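Local coordinates for putative isochorismatase (PDB 3OQP), which is a putative isochorismatase-family hydrolase that probably works through a catalytic triad, although its natural substrate is not established, at residues L9-V14 with A35-A40. Sequence-based numbering, arbitrary orientation.
Sequences LIVIDV and ANIARA
Leu9, Val11 and Val14 meet Ile37 and Ala40 in a buried contact between apolar side chains, where strand 7-12, the first in the chain, and the turn after it pack against the helix of the first beta-alpha-beta unit. Alternation along the strand sends Leu9 and Val11 toward the helix, while Ile10 and Ile12 point to the other side of the sheet; past the strand end, Val14 again turns to the helix.

Ile37 is the central side chain, its two branches serving different partners. Its CG2, set anti to the backbone N (chi1 -72° for CG1), lies 3.8 Å from Val11 CG1, the side chains crossing at a slant. Its longer arm spans the wider gap to the turn, where CD1 comes 3.7 Å from Val14 CG2, tip to tip. A beta-branched isoleucine can thus touch strand and turn at once, one branch to each, and the compact Val11 suits a place where the backbones lie close, with 7.5 Å between Val11 CA and Ile37 CA.

One turn further along the helix, the single methyl group of Ala40 leaves room for the longer Leu9: with CG anti to the backbone N (chi1 179°), CD2 is the branch that continues outward, to 4.0 Å from Ala40 CB and 3.6 Å from Ala40 O. On another side of the helix, Asn36 OD1 lies in the guanidinium plane of Arg39 and accepts N-H bonds from NE and, from above the carbonyl plane, NH2.

A helix laid on a parallel sheet by a beta-alpha-beta crossover is the building unit of the isochorismatase alpha/beta fold. Leu9 and Val11 also touch Met41, and Val14 touches Leu34, extending the apolar interface along helix 30-47. Beneath it, strand 7-12 is bonded between strands 51-56 and 111-115.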
ATOM      1  N   LEU A   9      -9.977   2.927  17.471  1.00  9.18           N
ATOM      2  CA  LEU A   9     -10.093   3.872  16.376  1.00  9.45           C
ATOM      3  C   LEU A   9      -8.800   4.715  16.306  1.00 10.03           C
ATOM      4  O   LEU A   9      -8.449   5.403  17.266  1.00 11.12           O
ATOM      5  CB  LEU A   9     -11.286   4.806  16.642  1.00 10.27           C
ATOM      6  CG  LEU A   9     -11.519   5.864  15.576  1.00 11.75           C
ATOM      7  CD1 LEU A   9     -11.999   5.211  14.284  1.00 11.57           C
ATOM      8  CD2 LEU A   9     -12.510   6.946  16.106  1.00 12.65           C
ATOM      9  N   ILE A  10      -8.118   4.667  15.156  1.00  8.74           N
ATOM     10  CA  ILE A  10      -6.914   5.515  14.981  1.00  8.90           C
ATOM     11  C   ILE A  10      -7.249   6.612  13.982  1.00  8.66           C
ATOM     12  O   ILE A  10      -7.920   6.335  12.957  1.00 10.23           O
ATOM     13  CB  ILE A  10      -5.736   4.645  14.527  1.00  9.20           C
ATOM     14  CG1 ILE A  10      -4.428   5.438  14.618  1.00  9.44           C
ATOM     15  CG2 ILE A  10      -5.924   4.024  13.150  1.00 10.99           C
ATOM     16  CD1 ILE A  10      -3.179   4.562  14.538  1.00 10.83           C
ATOM     17  N   VAL A  11      -6.953   7.834  14.350  1.00  8.86           N
ATOM     18  CA  VAL A  11      -7.285   9.030  13.618  1.00  9.59           C
ATOM     19  C   VAL A  11      -6.000   9.591  13.094  1.00  8.45           C
ATOM     20  O   VAL A  11      -5.204  10.193  13.871  1.00  9.22           O
ATOM     21  CB  VAL A  11      -7.993  10.034  14.565  1.00  9.91           C
ATOM     22  CG1 VAL A  11      -8.425  11.247  13.797  1.00 10.11           C
ATOM     23  CG2 VAL A  11      -9.242   9.336  15.172  1.00 10.31           C
ATOM     24  N   ILE A  12      -5.646   9.361  11.835  1.00  8.84           N
ATOM     25  CA  ILE A  12      -4.308   9.575  11.296  1.00  9.78           C
ATOM     26  C   ILE A  12      -4.192  10.936  10.651  1.00  8.59           C
ATOM     27  O   ILE A  12      -4.878  11.270   9.663  1.00  9.54           O
ATOM     28  CB  ILE A  12      -3.938   8.475  10.266  1.00  9.32           C
ATOM     29  CG1 ILE A  12      -3.967   7.097  10.957  1.00  9.65           C
ATOM     30  CG2 ILE A  12      -2.554   8.756   9.715  1.00 11.51           C
ATOM     31  CD1 ILE A  12      -3.629   5.919  10.064  1.00 10.63           C
ATOM     32  N   ASP A  13      -3.304  11.745  11.213  1.00 10.05           N
ATOM     33  CA  ASP A  13      -2.831  12.991  10.598  1.00  9.21           C
ATOM     34  C   ASP A  13      -3.952  13.929  10.165  1.00  8.93           C
ATOM     35  O   ASP A  13      -3.892  14.532   9.079  1.00 10.45           O
ATOM     36  CB  ASP A  13      -1.883  12.726   9.445  1.00  9.79           C
ATOM     37  CG  ASP A  13      -0.646  11.923   9.845  1.00 12.64           C
ATOM     38  OD1 ASP A  13      -0.439  11.616  11.036  1.00 12.90           O
ATOM     39  OD2 ASP A  13       0.154  11.575   8.914  1.00 12.52           O
ATOM     40  N   VAL A  14      -4.922  14.155  11.050  1.00  9.62           N
ATOM     41  CA  VAL A  14      -5.990  15.079  10.794  1.00  9.62           C
ATOM     42  C   VAL A  14      -5.560  16.465  11.201  1.00  9.73           C
ATOM     43  O   VAL A  14      -5.908  16.975  12.272  1.00 12.60           O
ATOM     44  CB  VAL A  14      -7.356  14.541  11.364  1.00 10.17           C
ATOM     45  CG1 VAL A  14      -8.496  15.588  11.104  1.00 11.69           C
ATOM     46  CG2 VAL A  14      -7.753  13.148  10.808  1.00 10.21           C
ATOM     47  N   ALA A  35     -16.338  15.703   9.091  1.00 10.81           N
ATOM     48  CA  ALA A  35     -17.539  15.471   9.878  1.00 11.04           C
ATOM     49  C   ALA A  35     -17.670  14.002  10.296  1.00 10.70           C
ATOM     50  O   ALA A  35     -18.090  13.708  11.411  1.00 11.27           O
ATOM     51  CB  ALA A  35     -18.777  15.945   9.121  1.00 12.61           C
ATOM     52  N   ASN A  36     -17.282  13.092   9.409  1.00 10.06           N
ATOM     53  CA  ASN A  36     -17.391  11.683   9.735  1.00 10.19           C
ATOM     54  C   ASN A  36     -16.358  11.203  10.711  1.00 10.62           C
ATOM     55  O   ASN A  36     -16.605  10.368  11.552  1.00 10.10           O
ATOM     56  CB  ASN A  36     -17.350  10.858   8.450  1.00  9.63           C
ATOM     57  CG  ASN A  36     -18.647  10.916   7.695  1.00 10.28           C
ATOM     58  OD1 ASN A  36     -19.720  11.116   8.307  1.00 12.20           O
ATOM     59  ND2 ASN A  36     -18.571  10.844   6.400  1.00 11.65           N
ATOM     60  N   ILE A  37     -15.173  11.797  10.629  1.00  9.63           N
ATOM     61  CA  ILE A  37     -14.077  11.582  11.627  1.00  9.46           C
ATOM     62  C   ILE A  37     -14.643  11.953  12.993  1.00 10.48           C
ATOM     63  O   ILE A  37     -14.473  11.206  13.977  1.00 11.24           O
ATOM     64  CB  ILE A  37     -12.766  12.378  11.302  1.00  9.63           C
ATOM     65  CG1 ILE A  37     -12.050  11.739  10.094  1.00 11.02           C
ATOM     66  CG2 ILE A  37     -11.777  12.399  12.464  1.00 11.59           C
ATOM     67  CD1 ILE A  37     -11.111  12.638   9.331  1.00 13.74           C
ATOM     68  N   ALA A  38     -15.256  13.131  13.089  1.00 10.68           N
ATOM     69  CA  ALA A  38     -15.785  13.605  14.375  1.00 11.34           C
ATOM     70  C   ALA A  38     -16.867  12.640  14.890  1.00 11.57           C
ATOM     71  O   ALA A  38     -16.938  12.361  16.059  1.00 12.76           O
ATOM     72  CB  ALA A  38     -16.356  15.023  14.237  1.00 12.15           C
ATOM     73  N   ARG A  39     -17.771  12.194  14.013  1.00 11.30           N
ATOM     74  CA  ARG A  39     -18.825  11.235  14.421  1.00 11.88           C
ATOM     75  C   ARG A  39     -18.191   9.951  14.907  1.00 11.71           C
ATOM     76  O   ARG A  39     -18.594   9.427  15.927  1.00 11.75           O
ATOM     77  CB  ARG A  39     -19.801  10.929  13.298  1.00 13.44           C
ATOM     78  CG  ARG A  39     -20.723  12.045  12.901  1.00 13.78           C
ATOM     79  CD  ARG A  39     -21.945  11.541  12.123  1.00 15.06           C
ATOM     80  NE  ARG A  39     -21.570  10.904  10.942  1.00 17.06           N
ATOM     81  CZ  ARG A  39     -22.000   9.707  10.528  1.00 14.22           C
ATOM     82  NH1 ARG A  39     -22.799   8.926  11.219  1.00 16.72           N
ATOM     83  NH2 ARG A  39     -21.575   9.321   9.375  1.00 13.64           N
ATOM     84  N   ALA A  40     -17.188   9.467  14.185  1.00 10.74           N
ATOM     85  CA  ALA A  40     -16.533   8.230  14.594  1.00  9.82           C
ATOM     86  C   ALA A  40     -15.855   8.362  15.973  1.00 10.37           C
ATOM     87  O   ALA A  40     -16.016   7.484  16.812  1.00 10.48           O
ATOM     88  CB  ALA A  40     -15.482   7.797  13.552  1.00 10.26           C
TER